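PDB 3GA9: capsule biosynthesis protein capD from Bacillus anthracis, which cleaves the poly-gamma-D-glutamate capsule and, as a transpeptidase, joins it by an amide bond to meso-diaminopimelic acid of the peptidoglycan. Local coordinates for residues B[113-118]-B[134-139]; B[102-107]-B[166-171]; B[149-154]-B[162-167]. All blocks are in the same frame, centred on the assembly; numbering follows the deposited sequence.

Interaction 1 (B[113-118]-B[134-139]); sequences KNTAYT and GLNVKK
In the beta-alpha-beta unit built from strand 115-118, helix 124-131 and strand 138-139, Ala-116, Tyr-117 and Thr-118 run parallel to Val-137, Lys-138 and Lys-139, with Lys-138 bonding the residues before and after Tyr-117. Lys-138 is bonded through both its backbone N and its backbone O: its N donates to Ala-116 O at 2.7 Å, almost in line with that carbonyl, and its O accepts from Thr-118 N at 2.7 Å. The same pattern begins earlier, where Asn-136 N reaches Asn-114 O at 2.9 Å from a position tilted off the carbonyl plane.

The side chains follow the alternation of the strands. On the face of Tyr-117 and Lys-138, CG of Lys-138 lies 3.8 Å from CD1 of Tyr-117. With CG anti to the backbone N (chi1 168°) the lysine's CB and CG cross the ring obliquely at CD1 and CE1, while its ammonium end leads away, a division suited to a long amphipathic residue at the surface. Thr-115 CG2, a methyl, sits 3.5 Å above the plane of the same ring, offset toward its rim, and also meets Lys-138 CB. On the other face, Thr-118 OG1 lies against Val-137 CG1 at 3.4 Å and adds a weak bond to Lys-138 O. Val-137 touches Leu-122 of the loop and Leu-130 of helix 124-131, an apolar place that suits valine.

At the start of the return segment Gly-134 takes a positive phi, easily adopted by glycine, and is the C-prime residue of a Schellman motif closing helix 124-131. Leu-135 follows, its CD2 3.5 Å from Asn-114 CA. A helix ended by a Schellman glycine and a chain returning parallel to the first strand make this a compact beta-alpha-beta crossover.

Interaction 2 (B[102-107]-B[166-171]); sequences DIINEY and DGRRNG. With GLU (glutamic acid), chain D.
Arg-168 reaches across to the end of helix 100-105 and gives its NH1 to Ile-104 O at 3.0 Å, while NH2 makes a weaker bond to the same oxygen. That carbonyl is among the last of the helix, and the planar, multiply donating guanidinium of arginine suits such a place. Glu-106 O also lies at the guanidinium edge, 3.0 Å from NH2. Beside the bond, CG2 of Ile-104 lies 4.1 Å from Asp-166 CG, crossing obliquely and also meeting its CA.

The next shell fixes the arginine. Asp-166 OD1 takes a salt bridge from NH1 of Arg-168 at 2.6 Å, lying in the guanidinium plane, and a second bond from the backbone N of Arg-168, which closes an Asx turn. These two donors approach OD1 from opposite faces of the carboxylate plane. The arginine chain runs extended from CG to NE (chi2 165°, chi3 -176°), which carries its head the full distance to the helix. NE is salt-bridged to Glu-119, and OD2 of Asp-166 to Arg-108; these acids probably offset the charge of the two neighbouring arginines.

Beyond the turn, Arg-169 turns to a different side, to the bound glutamic acid, in keeping with its place in the poly-gamma-D-glutamate site. Its NH2 donates to OE1 of the ligand at 3.2 Å, nearly straight at 170°, and its NH1 comes very close to OE2, with the ligand carboxylate at the guanidinium edge. Ala-144 O accepts from NH2 as well, steadying the head, and the ligand is also bonded to the nucleophile, Thr-1. The turn links strands 160-164 and 172-175 and meets the end of helix 100-105, whose Ile-104 also touches Ile-89 of helix 82-94.

Interaction 3 (B[149-154]-B[162-167]); sequences VQALIK and TGAGDG
Backbone hydrogen bonds dominate where Ala-151 and Ile-153 face Ala-164 and Thr-162. Ala-151 and Ala-164 exchange two, with Ala-164 N to Ala-151 O at 3.0 Å and the reverse bond slightly longer. Ile-153 and Thr-162 do the same: Thr-162 N gives to Ile-153 O at 2.8 Å in the carbonyl plane, and Ile-153 N gives to Thr-162 O. Both are antiparallel hydrogen-bonded pairs, with Leu-152 and Gly-163 forming the non-hydrogen-bonded pair between them, their CA atoms only 4.0 Å apart. Glycine, with no side chain, suits this close approach, since Ala-151 O and Leu-152 CD2 lie on that side of Gly-163; the leucine's CD2 is also 3.6 Å from Thr-162 O.

The two strands, 165° apart in direction, form the beta hairpin 150-155/160-164. Within this chain, the hairpin supplies two of the four strands of an antiparallel sheet, in which strand 150-155 is bonded on its other side to strand 70-75. Within the Ntn-type fold of the gamma-glutamyltransferases, the face bearing Ala-151, Ile-153 and Ala-164 meets helix 100-105, where Leu-100 and Ile-104 pack.

Apolar contact between the strands is slight. Ala-151 CB and Ala-164 CB touch at 4.4 Å, and such small methyls let the helix side chains come close to the sheet.

A polar side chain continues the pairing beyond that end of the hairpin, before strand 150-155 and after strand 160-164. OD2 of Asp-166 accepts from Val-149 N at 2.7 Å with an N-H...O angle of 165°, through the lone pair anti to its partner oxygen. A chi1 of -151° swings CG away from the aspartate's own N, and Val-149 CB rests beside OD2. The carboxylate is shared: Arg-168 engages OD1, and Arg-108 also bridges to OD2.

In the fold
Along the chain, the first segment of interaction 2 comes first, then both segments of interaction 1, then interaction 3, whose second segment overlaps the last segment of interaction 2 at Asp-166 and Gly-167. Interactions 2 and 3 are therefore close, with centres 9 Å apart, and they touch through Ile-104, which packs on Ala-164 and Val-149. Together they join helix 100-105 to the hairpin of the four-stranded sheet, next to the turn that carries Arg-169. Interaction 1 stands apart, its centre 22 Å from that of interaction 2 and 28 Å from that of interaction 3, in a separate small mixed sheet; there Tyr-117 lies about 6 Å, side chain to side chain, from Arg-81 of the substrate site.

Interaction 1 (B[113-118]-B[134-139])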
loop_
_atom_site.group_PDB
_atom_site.type_symbol
_atom_site.label_atom_id
_atom_site.label_comp_id
_atom_site.label_asym_id
_atom_site.label_seq_id
_atom_site.Cartn_x
_atom_site.Cartn_y
_atom_site.Cartn_z
ATOM N N LYS B 113 8.606 11.375 17.634
ATOM C CA LYS B 113 8.745 11.902 19.004
ATOM C C LYS B 113 10.050 12.651 19.236
ATOM O O LYS B 113 10.943 12.164 19.946
ATOM C CB LYS B 113 8.656 10.767 20.036
ATOM C CG LYS B 113 7.305 10.609 20.701
ATOM C CD LYS B 113 6.454 9.586 19.986
ATOM C CE LYS B 113 5.008 9.674 20.450
ATOM N NZ LYS B 113 4.169 8.736 19.677
ATOM N N ASN B 114 10.176 13.824 18.630
ATOM C CA ASN B 114 11.365 14.665 18.837
ATOM C C ASN B 114 12.642 14.242 18.104
ATOM O O ASN B 114 13.697 14.850 18.316
ATOM C CB ASN B 114 11.658 14.878 20.342
ATOM C CG ASN B 114 10.592 15.740 21.037
ATOM O OD1 ASN B 114 10.461 15.717 22.269
ATOM N ND2 ASN B 114 9.834 16.511 20.244
ATOM N N THR B 115 12.550 13.207 17.265
ATOM C CA THR B 115 13.588 12.919 16.265
ATOM C C THR B 115 13.002 13.207 14.887
ATOM O O THR B 115 11.989 12.624 14.509
ATOM C CB THR B 115 14.099 11.445 16.309
ATOM O OG1 THR B 115 14.635 11.157 17.599
ATOM C CG2 THR B 115 15.212 11.217 15.292
ATOM N N ALA B 116 13.623 14.122 14.152
ATOM C CA ALA B 116 13.288 14.307 12.747
ATOM C C ALA B 116 14.202 13.400 11.912
ATOM O O ALA B 116 15.415 13.533 12.004
ATOM C CB ALA B 116 13.474 15.755 12.350
ATOM N N TYR B 117 13.643 12.472 11.126
ATOM C CA TYR B 117 14.462 11.634 10.234
ATOM C C TYR B 117 14.499 12.226 8.833
ATOM O O TYR B 117 13.451 12.565 8.287
ATOM C CB TYR B 117 13.944 10.206 10.183
ATOM C CG TYR B 117 14.034 9.468 11.495
ATOM C CD1 TYR B 117 15.248 8.935 11.940
ATOM C CD2 TYR B 117 12.901 9.291 12.293
ATOM C CE1 TYR B 117 15.331 8.244 13.151
ATOM C CE2 TYR B 117 12.970 8.606 13.510
ATOM C CZ TYR B 117 14.187 8.086 13.933
ATOM O OH TYR B 117 14.258 7.414 15.134
ATOM N N THR B 118 15.698 12.364 8.263
ATOM C CA THR B 118 15.881 13.004 6.944
ATOM C C THR B 118 16.436 12.081 5.881
ATOM O O THR B 118 17.293 11.240 6.144
ATOM C CB THR B 118 16.882 14.158 6.988
ATOM O OG1 THR B 118 17.072 14.579 8.337
ATOM C CG2 THR B 118 16.393 15.328 6.121
ATOM N N GLY B 134 13.380 21.590 20.120
ATOM C CA GLY B 134 13.410 20.333 20.843
ATOM C C GLY B 134 13.541 19.116 19.948
ATOM O O GLY B 134 13.509 17.988 20.450
ATOM N N LEU B 135 13.772 19.346 18.661
ATOM C CA LEU B 135 13.953 18.262 17.690
ATOM C C LEU B 135 15.410 17.942 17.318
ATOM O O LEU B 135 16.200 18.829 17.065
ATOM C CB LEU B 135 13.180 18.594 16.423
ATOM C CG LEU B 135 11.701 18.835 16.613
ATOM C CD1 LEU B 135 11.154 19.477 15.393
ATOM C CD2 LEU B 135 11.015 17.537 16.889
ATOM N N ASN B 136 15.752 16.667 17.241
ATOM C CA ASN B 136 17.121 16.320 16.848
ATOM C C ASN B 136 17.266 15.532 15.539
ATOM O O ASN B 136 17.188 14.298 15.511
ATOM C CB ASN B 136 17.882 15.658 18.001
ATOM C CG ASN B 136 17.158 14.461 18.562
ATOM O OD1 ASN B 136 16.291 13.889 17.906
ATOM N ND2 ASN B 136 17.514 14.061 19.783
ATOM N N VAL B 137 17.499 16.276 14.463
ATOM C CA VAL B 137 17.691 15.731 13.119
ATOM C C VAL B 137 18.560 14.465 13.079
ATOM O O VAL B 137 19.618 14.399 13.692
ATOM C CB VAL B 137 18.225 16.828 12.142
ATOM C CG1 VAL B 137 18.725 16.233 10.809
ATOM C CG2 VAL B 137 17.155 17.898 11.887
ATOM N N LYS B 138 18.078 13.456 12.363
ATOM C CA LYS B 138 18.822 12.232 12.104
ATOM C C LYS B 138 18.627 11.837 10.613
ATOM O O LYS B 138 17.494 11.721 10.131
ATOM C CB LYS B 138 18.364 11.140 13.091
ATOM C CG LYS B 138 18.820 9.729 12.780
ATOM C CD LYS B 138 20.327 9.548 12.924
ATOM C CE LYS B 138 20.784 8.215 12.320
ATOM N NZ LYS B 138 22.219 7.922 12.642
ATOM N N LYS B 139 19.722 11.686 9.868
ATOM C CA LYS B 139 19.619 11.270 8.471
ATOM C C LYS B 139 19.532 9.741 8.410
ATOM O O LYS B 139 20.213 9.034 9.157
ATOM C CB LYS B 139 20.786 11.804 7.631
ATOM C CG LYS B 139 20.498 11.875 6.137
ATOM C CD LYS B 139 21.709 11.469 5.329
ATOM C CE LYS B 139 21.336 10.509 4.218
ATOM N NZ LYS B 139 22.380 10.474 3.179
#

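Interaction 2 (B[102-107]-B[166-171])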
loop_
_atom_site.group_PDB
_atom_site.type_symbol
_atom_site.label_atom_id
_atom_site.label_comp_id
_atom_site.label_asym_id
_atom_site.label_seq_id
_atom_site.Cartn_x
_atom_site.Cartn_y
_atom_site.Cartn_z
ATOM N N ASP B 102 7.716 15.158 -10.206
ATOM C CA ASP B 102 8.703 16.047 -9.621
ATOM C C ASP B 102 8.603 16.070 -8.108
ATOM O O ASP B 102 9.613 15.972 -7.412
ATOM C CB ASP B 102 8.478 17.462 -10.125
ATOM C CG ASP B 102 9.061 17.693 -11.501
ATOM O OD1 ASP B 102 10.088 17.037 -11.852
ATOM O OD2 ASP B 102 8.491 18.562 -12.218
ATOM N N ILE B 103 7.378 16.202 -7.608
ATOM C CA ILE B 103 7.159 16.286 -6.160
ATOM C C ILE B 103 7.486 14.960 -5.427
ATOM O O ILE B 103 8.129 14.972 -4.361
ATOM C CB ILE B 103 5.781 16.846 -5.879
ATOM C CG1 ILE B 103 5.737 18.271 -6.427
ATOM C CG2 ILE B 103 5.485 16.845 -4.383
ATOM C CD1 ILE B 103 4.361 18.785 -6.736
ATOM N N ILE B 104 7.107 13.830 -6.030
ATOM C CA ILE B 104 7.508 12.512 -5.518
ATOM C C ILE B 104 9.032 12.427 -5.389
ATOM O O ILE B 104 9.570 11.787 -4.464
ATOM C CB ILE B 104 6.948 11.358 -6.409
ATOM C CG1 ILE B 104 5.604 10.885 -5.871
ATOM C CG2 ILE B 104 7.880 10.144 -6.419
ATOM C CD1 ILE B 104 4.435 11.827 -6.060
ATOM N N ASN B 105 9.731 13.111 -6.294
ATOM C CA ASN B 105 11.194 13.052 -6.305
ATOM C C ASN B 105 11.880 13.864 -5.207
ATOM O O ASN B 105 13.057 13.614 -4.876
ATOM C CB ASN B 105 11.749 13.387 -7.695
ATOM C CG ASN B 105 11.395 12.316 -8.753
ATOM O OD1 ASN B 105 11.480 12.580 -9.946
ATOM N ND2 ASN B 105 10.985 11.125 -8.317
ATOM N N GLU B 106 11.148 14.803 -4.611
ATOM C CA GLU B 106 11.729 15.624 -3.552
ATOM C C GLU B 106 12.144 14.834 -2.325
ATOM O O GLU B 106 11.471 13.895 -1.915
ATOM C CB GLU B 106 10.785 16.745 -3.181
ATOM C CG GLU B 106 10.473 17.643 -4.367
ATOM C CD GLU B 106 10.040 19.030 -3.952
ATOM O OE1 GLU B 106 10.092 19.330 -2.730
ATOM O OE2 GLU B 106 9.670 19.830 -4.846
ATOM N N TYR B 107 13.285 15.215 -1.761
ATOM C CA TYR B 107 13.800 14.580 -0.552
ATOM C C TYR B 107 12.787 14.736 0.578
ATOM O O TYR B 107 11.938 15.623 0.513
ATOM C CB TYR B 107 15.152 15.176 -0.207
ATOM C CG TYR B 107 16.111 15.058 -1.377
ATOM C CD1 TYR B 107 16.411 13.802 -1.927
ATOM C CD2 TYR B 107 16.685 16.188 -1.969
ATOM C CE1 TYR B 107 17.277 13.664 -3.004
ATOM C CE2 TYR B 107 17.554 16.054 -3.061
ATOM C CZ TYR B 107 17.841 14.779 -3.573
ATOM O OH TYR B 107 18.691 14.599 -4.658
ATOM N N ASP B 166 7.643 5.823 -7.533
ATOM C CA ASP B 166 8.663 6.173 -6.590
ATOM C C ASP B 166 9.875 5.345 -6.901
ATOM O O ASP B 166 9.870 4.125 -6.686
ATOM C CB ASP B 166 8.195 5.885 -5.168
ATOM C CG ASP B 166 8.830 6.807 -4.145
ATOM O OD1 ASP B 166 10.033 7.116 -4.296
ATOM O OD2 ASP B 166 8.137 7.181 -3.165
ATOM N N GLY B 167 10.911 6.011 -7.398
ATOM C CA GLY B 167 12.174 5.377 -7.710
ATOM C C GLY B 167 12.859 4.779 -6.500
ATOM O O GLY B 167 13.806 3.998 -6.662
ATOM N N ARG B 168 12.390 5.120 -5.293
ATOM C CA ARG B 168 12.973 4.574 -4.047
ATOM C C ARG B 168 12.623 3.113 -3.882
ATOM O O ARG B 168 13.279 2.407 -3.110
ATOM C CB ARG B 168 12.499 5.314 -2.796
ATOM C CG ARG B 168 12.868 6.734 -2.711
ATOM C CD ARG B 168 12.029 7.393 -1.621
ATOM N NE ARG B 168 12.254 8.828 -1.533
ATOM C CZ ARG B 168 11.772 9.739 -2.377
ATOM N NH1 ARG B 168 11.011 9.396 -3.394
ATOM N NH2 ARG B 168 12.062 11.017 -2.206
ATOM N N ARG B 169 11.579 2.664 -4.573
ATOM C CA ARG B 169 11.252 1.228 -4.594
ATOM C C ARG B 169 11.174 0.727 -6.022
ATOM O O ARG B 169 10.431 -0.219 -6.320
ATOM C CB ARG B 169 9.956 0.916 -3.844
ATOM C CG ARG B 169 9.914 1.472 -2.441
ATOM C CD ARG B 169 8.921 0.770 -1.587
ATOM N NE ARG B 169 8.970 1.262 -0.213
ATOM C CZ ARG B 169 8.456 0.621 0.838
ATOM N NH1 ARG B 169 7.825 -0.544 0.676
ATOM N NH2 ARG B 169 8.514 1.177 2.047
ATOM N N ASN B 170 11.946 1.371 -6.903
ATOM C CA ASN B 170 11.932 1.043 -8.324
ATOM C C ASN B 170 10.459 1.035 -8.863
ATOM O O ASN B 170 9.979 0.088 -9.484
ATOM C CB ASN B 170 12.727 -0.270 -8.492
ATOM C CG ASN B 170 12.259 -1.132 -9.660
ATOM O OD1 ASN B 170 11.543 -2.149 -9.468
ATOM N ND2 ASN B 170 12.687 -0.764 -10.874
ATOM N N GLY B 171 9.725 2.100 -8.574
ATOM C CA GLY B 171 8.339 2.197 -9.014
ATOM C C GLY B 171 8.227 3.023 -10.282
ATOM O O GLY B 171 9.141 3.787 -10.606
HETATM N N GLU D . 7.064 -1.467 8.507
HETATM C CA GLU D . 6.641 -1.371 7.111
HETATM C C GLU D . 5.105 -1.541 6.897
HETATM O O GLU D . 4.395 -2.248 7.634
HETATM C CB GLU D . 7.484 -2.351 6.256
HETATM C CG GLU D . 7.049 -2.559 4.786
HETATM C CD GLU D . 6.929 -1.262 3.967
HETATM O OE1 GLU D . 6.966 -0.139 4.518
HETATM O OE2 GLU D . 6.772 -1.377 2.742
HETATM O OXT GLU D . 4.515 -0.948 5.972
#

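Interaction 3 (B[149-154]-B[162-167])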
loop_
_atom_site.group_PDB
_atom_site.type_symbol
_atom_site.label_atom_id
_atom_site.label_comp_id
_atom_site.label_asym_id
_atom_site.label_seq_id
_atom_site.Cartn_x
_atom_site.Cartn_y
_atom_site.Cartn_z
ATOM N N VAL B 149 5.696 6.043 -3.078
ATOM C CA VAL B 149 4.473 6.669 -3.483
ATOM C C VAL B 149 4.154 6.426 -4.946
ATOM O O VAL B 149 4.961 6.613 -5.794
ATOM C CB VAL B 149 4.578 8.164 -3.250
ATOM C CG1 VAL B 149 3.382 8.864 -3.704
ATOM C CG2 VAL B 149 4.804 8.438 -1.842
ATOM N N GLN B 150 2.938 6.013 -5.211
ATOM C CA GLN B 150 2.471 5.717 -6.526
ATOM C C GLN B 150 1.163 6.425 -6.744
ATOM O O GLN B 150 0.300 6.403 -5.929
ATOM C CB GLN B 150 2.328 4.211 -6.738
ATOM C CG GLN B 150 3.576 3.399 -6.519
ATOM C CD GLN B 150 4.555 3.483 -7.633
ATOM O OE1 GLN B 150 4.214 3.758 -8.741
ATOM N NE2 GLN B 150 5.778 3.242 -7.329
ATOM N N ALA B 151 1.036 7.063 -7.880
ATOM C CA ALA B 151 -0.096 7.928 -8.137
ATOM C C ALA B 151 -0.406 7.994 -9.626
ATOM O O ALA B 151 0.483 7.863 -10.454
ATOM C CB ALA B 151 0.209 9.335 -7.593
ATOM N N LEU B 152 -1.675 8.210 -9.961
ATOM C CA LEU B 152 -2.050 8.587 -11.320
ATOM C C LEU B 152 -2.907 9.831 -11.281
ATOM O O LEU B 152 -3.570 10.083 -10.274
ATOM C CB LEU B 152 -2.827 7.476 -12.012
ATOM C CG LEU B 152 -2.036 6.271 -12.478
ATOM C CD1 LEU B 152 -3.004 5.362 -13.222
ATOM C CD2 LEU B 152 -0.821 6.670 -13.344
ATOM N N ILE B 153 -2.889 10.610 -12.361
ATOM C CA ILE B 153 -3.791 11.761 -12.491
ATOM C C ILE B 153 -4.488 11.745 -13.842
ATOM O O ILE B 153 -3.831 11.694 -14.879
ATOM C CB ILE B 153 -3.061 13.127 -12.335
ATOM C CG1 ILE B 153 -2.157 13.144 -11.106
ATOM C CG2 ILE B 153 -4.086 14.266 -12.219
ATOM C CD1 ILE B 153 -1.542 14.498 -10.839
ATOM N N LYS B 154 -5.814 11.757 -13.837
ATOM C CA LYS B 154 -6.524 12.017 -15.075
ATOM C C LYS B 154 -7.025 13.449 -15.079
ATOM O O LYS B 154 -7.710 13.867 -14.150
ATOM C CB LYS B 154 -7.719 11.102 -15.241
ATOM C CG LYS B 154 -8.526 11.406 -16.497
ATOM C CD LYS B 154 -9.775 10.537 -16.582
ATOM C CE LYS B 154 -10.548 10.831 -17.863
ATOM N NZ LYS B 154 -11.879 10.143 -17.919
ATOM N N THR B 162 -1.478 11.163 -16.324
ATOM C CA THR B 162 -0.077 11.210 -15.935
ATOM C C THR B 162 0.026 10.600 -14.537
ATOM O O THR B 162 -0.976 10.204 -13.945
ATOM C CB THR B 162 0.471 12.646 -15.960
ATOM O OG1 THR B 162 -0.540 13.521 -15.441
ATOM C CG2 THR B 162 0.834 13.076 -17.404
ATOM N N GLY B 163 1.236 10.507 -14.020
ATOM C CA GLY B 163 1.414 9.929 -12.705
ATOM C C GLY B 163 2.837 9.922 -12.202
ATOM O O GLY B 163 3.729 10.558 -12.766
ATOM N N ALA B 164 3.052 9.153 -11.152
ATOM C CA ALA B 164 4.299 9.183 -10.446
ATOM C C ALA B 164 4.602 7.785 -9.981
ATOM O O ALA B 164 3.723 7.029 -9.610
ATOM C CB ALA B 164 4.165 10.121 -9.245
ATOM N N GLY B 165 5.865 7.449 -10.008
ATOM C CA GLY B 165 6.312 6.194 -9.493
ATOM C C GLY B 165 7.469 6.564 -8.611
ATOM O O GLY B 165 8.193 7.523 -8.896
ATOM N N ASP B 166 7.643 5.823 -7.533
ATOM C CA ASP B 166 8.663 6.173 -6.590
ATOM C C ASP B 166 9.875 5.345 -6.901
ATOM O O ASP B 166 9.870 4.125 -6.686
ATOM C CB ASP B 166 8.195 5.885 -5.168
ATOM C CG ASP B 166 8.830 6.807 -4.145
ATOM O OD1 ASP B 166 10.033 7.116 -4.296
ATOM O OD2 ASP B 166 8.137 7.181 -3.165
ATOM N N GLY B 167 10.911 6.011 -7.398
ATOM C CA GLY B 167 12.174 5.377 -7.710
ATOM C C GLY B 167 12.859 4.779 -6.500
ATOM O O GLY B 167 13.806 3.998 -6.662
#